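Side-chain contacts in 2,3-bisphosphoglycerate-independent phosphoglycerate mutase (Pyrococcus horikoshii, PDB 2ZKT), which probably catalyses the interconversion of 2-phosphoglycerate and 3-phosphoglycerate in glycolysis, without a 2,3-bisphosphoglycerate cofactor: residues Glu338-Ile343 with Met401-Arg406; Glu210-Arg213 with Lys217-Ala220; His347-Pro350 with Asn355-Gly358. One frame throughout, in Å; residues are numbered along the deposited sequence.

Contact 1 (Glu338-Ile343 with Met401-Arg406)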
loop_
_atom_site.group_PDB
_atom_site.type_symbol
_atom_site.label_atom_id
_atom_site.label_comp_id
_atom_site.label_asym_id
_atom_site.label_seq_id
_atom_site.Cartn_x
_atom_site.Cartn_y
_atom_site.Cartn_z
ATOM N N GLU B 338 11.328 10.655 22.491
ATOM C CA GLU B 338 11.864 9.761 23.522
ATOM C C GLU B 338 12.277 8.394 22.942
ATOM O O GLU B 338 13.047 7.643 23.530
ATOM C CB GLU B 338 10.774 9.559 24.587
ATOM C CG GLU B 338 10.342 10.870 25.257
ATOM C CD GLU B 338 9.255 10.576 26.271
ATOM O OE1 GLU B 338 8.196 10.105 25.877
ATOM O OE2 GLU B 338 9.475 10.846 27.457
ATOM N N VAL B 339 11.742 8.045 21.776
ATOM C CA VAL B 339 12.022 6.748 21.172
ATOM C C VAL B 339 12.551 6.888 19.751
ATOM O O VAL B 339 11.925 7.516 18.890
ATOM C CB VAL B 339 10.735 5.860 21.146
ATOM C CG1 VAL B 339 11.060 4.474 20.641
ATOM C CG2 VAL B 339 10.131 5.775 22.536
ATOM N N VAL B 340 13.720 6.300 19.516
ATOM C CA VAL B 340 14.332 6.320 18.197
ATOM C C VAL B 340 13.851 5.058 17.496
ATOM O O VAL B 340 14.089 3.948 17.980
ATOM C CB VAL B 340 15.853 6.287 18.305
ATOM C CG1 VAL B 340 16.467 6.234 16.910
ATOM C CG2 VAL B 340 16.333 7.516 19.080
ATOM N N ILE B 341 13.172 5.220 16.361
ATOM C CA ILE B 341 12.660 4.060 15.647
ATOM C C ILE B 341 13.362 3.745 14.324
ATOM O O ILE B 341 13.650 4.632 13.507
ATOM C CB ILE B 341 11.130 4.194 15.401
ATOM C CG1 ILE B 341 10.590 2.909 14.764
ATOM C CG2 ILE B 341 10.852 5.384 14.510
ATOM C CD1 ILE B 341 9.072 2.873 14.646
ATOM N N ALA B 342 13.638 2.455 14.126
ATOM C CA ALA B 342 14.293 1.994 12.915
ATOM C C ALA B 342 13.482 0.843 12.332
ATOM O O ALA B 342 13.021 -0.046 13.058
ATOM C CB ALA B 342 15.729 1.543 13.223
ATOM N N ILE B 343 13.295 0.858 11.018
ATOM C CA ILE B 343 12.534 -0.198 10.367
ATOM C C ILE B 343 13.258 -0.696 9.125
ATOM O O ILE B 343 13.719 0.090 8.294
ATOM C CB ILE B 343 11.132 0.308 9.955
ATOM C CG1 ILE B 343 10.357 0.761 11.198
ATOM C CG2 ILE B 343 10.378 -0.796 9.208
ATOM C CD1 ILE B 343 9.030 1.443 10.902
ATOM N N MET B 401 22.100 3.607 18.645
ATOM C CA MET B 401 22.625 3.867 19.980
ATOM C C MET B 401 23.168 5.282 20.091
ATOM O O MET B 401 23.034 5.919 21.137
ATOM C CB MET B 401 23.708 2.837 20.345
ATOM C CG MET B 401 23.151 1.445 20.695
ATOM S SD MET B 401 22.120 1.446 22.195
ATOM C CE MET B 401 21.215 -0.117 22.026
ATOM N N ASP B 402 23.755 5.783 19.004
ATOM C CA ASP B 402 24.297 7.141 19.014
ATOM C C ASP B 402 23.163 8.174 19.049
ATOM O O ASP B 402 23.230 9.183 19.743
ATOM C CB ASP B 402 25.191 7.345 17.776
ATOM C CG ASP B 402 25.887 8.710 17.834
ATOM O OD1 ASP B 402 26.574 8.974 18.823
ATOM O OD2 ASP B 402 25.771 9.480 16.884
ATOM N N LEU B 403 22.100 7.910 18.246
ATOM C CA LEU B 403 20.956 8.817 18.272
ATOM C C LEU B 403 20.273 8.793 19.648
ATOM O O LEU B 403 19.626 9.742 20.081
ATOM C CB LEU B 403 19.942 8.370 17.216
ATOM C CG LEU B 403 20.381 8.684 15.773
ATOM C CD1 LEU B 403 19.592 7.865 14.751
ATOM C CD2 LEU B 403 20.174 10.155 15.384
ATOM N N MET B 404 20.408 7.616 20.316
ATOM C CA MET B 404 19.843 7.444 21.660
ATOM C C MET B 404 20.778 8.011 22.744
ATOM O O MET B 404 20.499 7.935 23.932
ATOM C CB MET B 404 19.650 5.937 21.916
ATOM C CG MET B 404 18.454 5.305 21.183
ATOM S SD MET B 404 18.674 3.535 20.874
ATOM C CE MET B 404 18.337 2.895 22.526
ATOM N N ASN B 405 21.904 8.586 22.313
ATOM C CA ASN B 405 22.895 9.166 23.226
ATOM C C ASN B 405 23.458 8.126 24.196
ATOM O O ASN B 405 23.759 8.434 25.351
ATOM C CB ASN B 405 22.281 10.339 24.015
ATOM C CG ASN B 405 21.930 11.518 23.119
ATOM O OD1 ASN B 405 22.682 11.857 22.196
ATOM N ND2 ASN B 405 20.792 12.156 23.387
ATOM N N ARG B 406 23.596 6.892 23.718
ATOM C CA ARG B 406 24.119 5.807 24.534
ATOM C C ARG B 406 25.462 5.318 24.002
ATOM O O ARG B 406 25.940 4.249 24.384
ATOM C CB ARG B 406 23.112 4.647 24.572
ATOM C CG ARG B 406 21.826 4.989 25.334
ATOM C CD ARG B 406 20.799 3.849 25.269
ATOM N NE ARG B 406 19.528 4.259 25.871
ATOM C CZ ARG B 406 19.293 4.304 27.182
ATOM N NH1 ARG B 406 20.239 3.943 28.046
ATOM N NH2 ARG B 406 18.122 4.755 27.627
#
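V340 projects from its strand with both methyls against the end of a helix, one set against L403 and the other against M404. The fork is set by chi1 of 177°, which puts CG1 anti to the backbone N and leaves CG2 beside that N. CG1 meets L403 at about a right angle, 4.1 Å from L403 CB and equally far from L403 CD1. CG2 meets M404 where the two side chains cross at a slant: V340 CG2 lies 3.7 Å from M404 CG, and V340 CB is also near that methylene. A branched valine suits the place because one short residue presents two methyls to neighbours in sequence, while the flexible methionine bends at chi3 beyond its point of contact. Cutting V340 back to an alanine would remove both methyls and is likely to leave a gap beside L403 CB and M404 CG, with the helix end less firmly packed on the strand. No hydrogen bond crosses. The polar backbone is handled locally by a Schellman motif, in which N405 has positive phi and R406 N bonds M401 O at 2.8 Å; R5 reaches L403 O. Strand 339-344 runs parallel to strand 6-12 on one flank and antiparallel to 361-366 on the other. I365 of the latter touches both V340 and L403, and on the helix's far side from V340, M401 packs against F238 and W242 of helix 238-242, so helix 396-403 lies between sheet and helix.

Contact 2 (Glu210-Arg213 with Lys217-Ala220)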
loop_
_atom_site.group_PDB
_atom_site.type_symbol
_atom_site.label_atom_id
_atom_site.label_comp_id
_atom_site.label_asym_id
_atom_site.label_seq_id
_atom_site.Cartn_x
_atom_site.Cartn_y
_atom_site.Cartn_z
ATOM N N GLU B 210 3.158 -46.956 12.076
ATOM C CA GLU B 210 2.466 -48.232 12.019
ATOM C C GLU B 210 1.081 -48.036 11.410
ATOM O O GLU B 210 0.635 -48.773 10.542
ATOM C CB GLU B 210 2.338 -48.768 13.448
ATOM C CG GLU B 210 3.615 -49.465 13.931
ATOM C CD GLU B 210 4.077 -50.447 12.878
ATOM O OE1 GLU B 210 3.233 -51.094 12.268
ATOM O OE2 GLU B 210 5.286 -50.564 12.679
ATOM N N ARG B 211 0.379 -47.019 11.936
ATOM C CA ARG B 211 -0.840 -46.577 11.275
ATOM C C ARG B 211 -0.513 -46.059 9.873
ATOM O O ARG B 211 -1.298 -46.155 8.929
ATOM C CB ARG B 211 -1.413 -45.435 12.120
ATOM C CG ARG B 211 -2.760 -44.918 11.602
ATOM C CD ARG B 211 -3.133 -43.568 12.243
ATOM N NE ARG B 211 -2.623 -42.455 11.431
ATOM C CZ ARG B 211 -3.018 -41.207 11.761
ATOM N NH1 ARG B 211 -3.819 -41.012 12.796
ATOM N NH2 ARG B 211 -2.595 -40.166 11.034
ATOM N N ARG B 212 0.692 -45.462 9.761
ATOM C CA ARG B 212 1.033 -44.730 8.551
ATOM C C ARG B 212 1.228 -45.630 7.317
ATOM O O ARG B 212 0.713 -45.364 6.238
ATOM C CB ARG B 212 2.273 -43.875 8.830
ATOM C CG ARG B 212 1.894 -42.416 9.101
ATOM C CD ARG B 212 3.104 -41.562 9.508
ATOM N NE ARG B 212 3.629 -40.817 8.354
ATOM C CZ ARG B 212 2.921 -39.756 7.910
ATOM N NH1 ARG B 212 1.795 -39.408 8.514
ATOM N NH2 ARG B 212 3.361 -39.056 6.854
ATOM N N ARG B 213 2.031 -46.705 7.486
ATOM C CA ARG B 213 2.209 -47.623 6.354
ATOM C C ARG B 213 0.881 -48.288 5.967
ATOM O O ARG B 213 0.594 -48.565 4.806
ATOM C CB ARG B 213 3.252 -48.690 6.716
ATOM C CG ARG B 213 3.608 -49.598 5.527
ATOM C CD ARG B 213 5.117 -49.905 5.463
ATOM N NE ARG B 213 5.553 -50.108 4.070
ATOM C CZ ARG B 213 6.468 -51.080 3.836
ATOM N NH1 ARG B 213 6.923 -51.818 4.837
ATOM N NH2 ARG B 213 6.901 -51.310 2.587
ATOM N N LYS B 217 0.587 -43.850 3.785
ATOM C CA LYS B 217 1.346 -42.601 3.908
ATOM C C LYS B 217 2.845 -42.883 4.113
ATOM O O LYS B 217 3.218 -43.861 4.771
ATOM C CB LYS B 217 0.806 -41.780 5.093
ATOM C CG LYS B 217 -0.694 -41.477 5.013
ATOM C CD LYS B 217 -1.152 -40.532 6.133
ATOM C CE LYS B 217 -1.481 -39.136 5.619
ATOM N NZ LYS B 217 -1.878 -38.217 6.728
ATOM N N PRO B 218 3.723 -42.033 3.538
ATOM C CA PRO B 218 5.177 -42.230 3.690
ATOM C C PRO B 218 5.577 -42.071 5.163
ATOM O O PRO B 218 5.380 -41.013 5.758
ATOM C CB PRO B 218 5.767 -41.135 2.791
ATOM C CG PRO B 218 4.731 -40.040 2.875
ATOM C CD PRO B 218 3.431 -40.811 2.757
ATOM N N ILE B 219 6.143 -43.128 5.746
ATOM C CA ILE B 219 6.528 -43.113 7.157
ATOM C C ILE B 219 7.739 -42.251 7.525
ATOM O O ILE B 219 8.723 -42.175 6.778
ATOM C CB ILE B 219 6.803 -44.553 7.672
ATOM C CG1 ILE B 219 7.962 -45.182 6.884
ATOM C CG2 ILE B 219 5.523 -45.396 7.559
ATOM C CD1 ILE B 219 8.356 -46.580 7.365
ATOM N N ALA B 220 7.646 -41.599 8.690
ATOM C CA ALA B 220 8.732 -40.765 9.213
ATOM C C ALA B 220 9.674 -41.724 9.942
ATOM O O ALA B 220 9.634 -41.817 11.170
ATOM C CB ALA B 220 8.177 -39.724 10.195
#
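R212 meets the segment that follows its helix through both its backbone and its side chain. Its carbonyl O accepts from K217 N at 2.9 Å, a somewhat bent bond (139° at the hydrogen) that ties the returning chain to the last turns of helix 207-214. The guanidinium serves the carbonyl of P218. R212 NE donates to P218 O at 3.1 Å, with that oxygen close to the guanidinium plane but the donor standing well above the carbonyl plane. R212 NH2 is placed to give the same oxygen a second bond, although the position of that nitrogen is less certain. An arginine suits this job because NE and NH2 can converge on one acceptor, and proline, which has no N-H of its own, still offers its carbonyl. The bend at chi3 (98°) turns the guanidinium across toward P218. Above one of its faces lies K217 CB, about 4.0 Å from the plane, and I219 CA sits at the edge, in plane. Nearer the helix, the I219 methyl CG2 fills the angle between R212 CB, 3.8 Å away, and R213 N. Two further carbonyls of the loop are satisfied by side chains: I219 O by the T104 hydroxyl and A220 O by N209 ND2, back on helix 207-214, while R211 forms a salt bridge with E215.

R212 NH1 and K217 NZ lie only 4.3 Å apart, and the carbonyl held by R212 carries no full charge to offset them. Their mutual repulsion may therefore slightly favour loss of the lysine's proton, although K217 lies at the surface, where solvent should screen much of the effect. Cohesion here rests on backbone carbonyls gripped by N-H groups, not on charge pairing.

Contact 3 (His347-Pro350 with Asn355-Gly358). With ZN (zinc ion), chain G; ZN (zinc ion), chain H.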
loop_
_atom_site.group_PDB
_atom_site.type_symbol
_atom_site.label_atom_id
_atom_site.label_comp_id
_atom_site.label_asym_id
_atom_site.label_seq_id
_atom_site.Cartn_x
_atom_site.Cartn_y
_atom_site.Cartn_z
ATOM N N HIS B 347 16.841 -9.077 5.452
ATOM C CA HIS B 347 17.364 -9.386 4.122
ATOM C C HIS B 347 16.278 -9.266 3.039
ATOM O O HIS B 347 15.103 -9.044 3.313
ATOM C CB HIS B 347 17.940 -10.809 4.149
ATOM C CG HIS B 347 16.838 -11.802 4.423
ATOM N ND1 HIS B 347 15.871 -12.107 3.520
ATOM C CD2 HIS B 347 16.636 -12.579 5.571
ATOM C CE1 HIS B 347 15.107 -13.049 4.110
ATOM N NE2 HIS B 347 15.541 -13.350 5.340
ATOM N N SER B 348 16.718 -9.376 1.767
ATOM C CA SER B 348 15.764 -9.367 0.655
ATOM C C SER B 348 15.307 -10.785 0.298
ATOM O O SER B 348 16.072 -11.744 0.349
ATOM C CB SER B 348 16.449 -8.736 -0.560
ATOM O OG SER B 348 16.496 -7.317 -0.371
ATOM N N THR B 349 14.033 -10.916 -0.071
ATOM C CA THR B 349 13.491 -12.197 -0.514
ATOM C C THR B 349 12.572 -11.893 -1.675
ATOM O O THR B 349 11.354 -11.860 -1.522
ATOM C CB THR B 349 12.687 -12.914 0.586
ATOM O OG1 THR B 349 13.544 -13.170 1.711
ATOM C CG2 THR B 349 12.152 -14.260 0.058
ATOM N N PRO B 350 13.154 -11.646 -2.857
ATOM C CA PRO B 350 12.402 -11.328 -4.085
ATOM C C PRO B 350 11.438 -12.457 -4.459
ATOM O O PRO B 350 11.783 -13.638 -4.352
ATOM C CB PRO B 350 13.507 -11.159 -5.140
ATOM C CG PRO B 350 14.748 -10.859 -4.341
ATOM C CD PRO B 350 14.602 -11.745 -3.134
ATOM N N ASN B 355 13.529 -17.052 -2.724
ATOM C CA ASN B 355 14.521 -17.338 -1.697
ATOM C C ASN B 355 15.277 -16.042 -1.423
ATOM O O ASN B 355 15.114 -15.062 -2.150
ATOM C CB ASN B 355 15.499 -18.418 -2.172
ATOM C CG ASN B 355 16.007 -19.283 -1.027
ATOM O OD1 ASN B 355 16.474 -18.775 0.007
ATOM N ND2 ASN B 355 15.922 -20.601 -1.205
ATOM N N HIS B 356 16.098 -16.038 -0.375
ATOM C CA HIS B 356 16.871 -14.853 -0.007
ATOM C C HIS B 356 17.803 -14.422 -1.139
ATOM O O HIS B 356 18.439 -15.259 -1.786
ATOM C CB HIS B 356 17.718 -15.141 1.236
ATOM C CG HIS B 356 16.924 -15.564 2.434
ATOM N ND1 HIS B 356 17.488 -15.698 3.694
ATOM C CD2 HIS B 356 15.612 -15.896 2.569
ATOM C CE1 HIS B 356 16.557 -16.095 4.552
ATOM N NE2 HIS B 356 15.412 -16.221 3.895
ATOM N N SER B 357 17.887 -13.111 -1.366
ATOM C CA SER B 357 18.768 -12.563 -2.397
ATOM C C SER B 357 19.801 -11.696 -1.683
ATOM O O SER B 357 19.721 -11.486 -0.466
ATOM C CB SER B 357 17.989 -11.675 -3.372
ATOM O OG SER B 357 17.631 -10.446 -2.743
ATOM N N GLY B 358 20.763 -11.189 -2.451
ATOM C CA GLY B 358 21.797 -10.338 -1.894
ATOM C C GLY B 358 21.449 -8.859 -2.039
ATOM O O GLY B 358 22.212 -7.995 -1.593
HETATM ZN ZN ZN G . 14.592 -13.822 7.536
HETATM ZN ZN ZN H . 13.255 -16.778 4.370
HETATM O O HOH W 1 19.466 -9.432 1.199
#
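The paired zinc site of this metalloenzyme brings the rings of H347 and H356 together, each bound to its own ion. H347 NE2 holds one zinc at 2.4 Å, with D13, S60 and D346; H356 NE2 holds the other at 2.3 Å, with D305 and H309. The imidazoles stack face to face, centroids 3.5 Å apart and planes at 27°, with H347 CE1 over the centre of the H356 ring. Histidine suits both places, giving a metal ligand at one nitrogen and a flat face for the stack. As in the alkaline phosphatase superfamily, the metal ligands gather beside the central sheet, some from helices and others, like both histidines, from the connection between strands 339-344 and 361-366. H347 folds its ring back with chi1 of 64°, and ND1 donates to S348 O at 3.2 Å. From the opposite face of that carbonyl, S357 N donates at 2.8 Å and joins the two segments; a water bridges S348 N and S357 O as well. Second-shell bonds steady the ligands: H356 ND1 is hydrogen-bonded to A58 O, and T349 OG1 to the zinc ligand D305. Further along, the P350 ring packs on S357, whose hydroxyl pairs with D359.

From the N terminus, contact 2 comes first, closing a turn of three residues where helix 207-214 gives way to strand 222-229 of the four-stranded antiparallel sheet. It is complete before either of the others begins. Contact 1 then opens on strand 339-344 of the eight-stranded mixed sheet and closes only at helix 396-403, near the C terminus. Within that span lies contact 3, which closes four residues of the connection between strands 339-344 and 361-366; no contact crosses another. Contacts 1 and 2 lie on opposite sides of the chain's centre, their centres about 54 Å apart, while the centres of contacts 1 and 3 are about 27 Å apart.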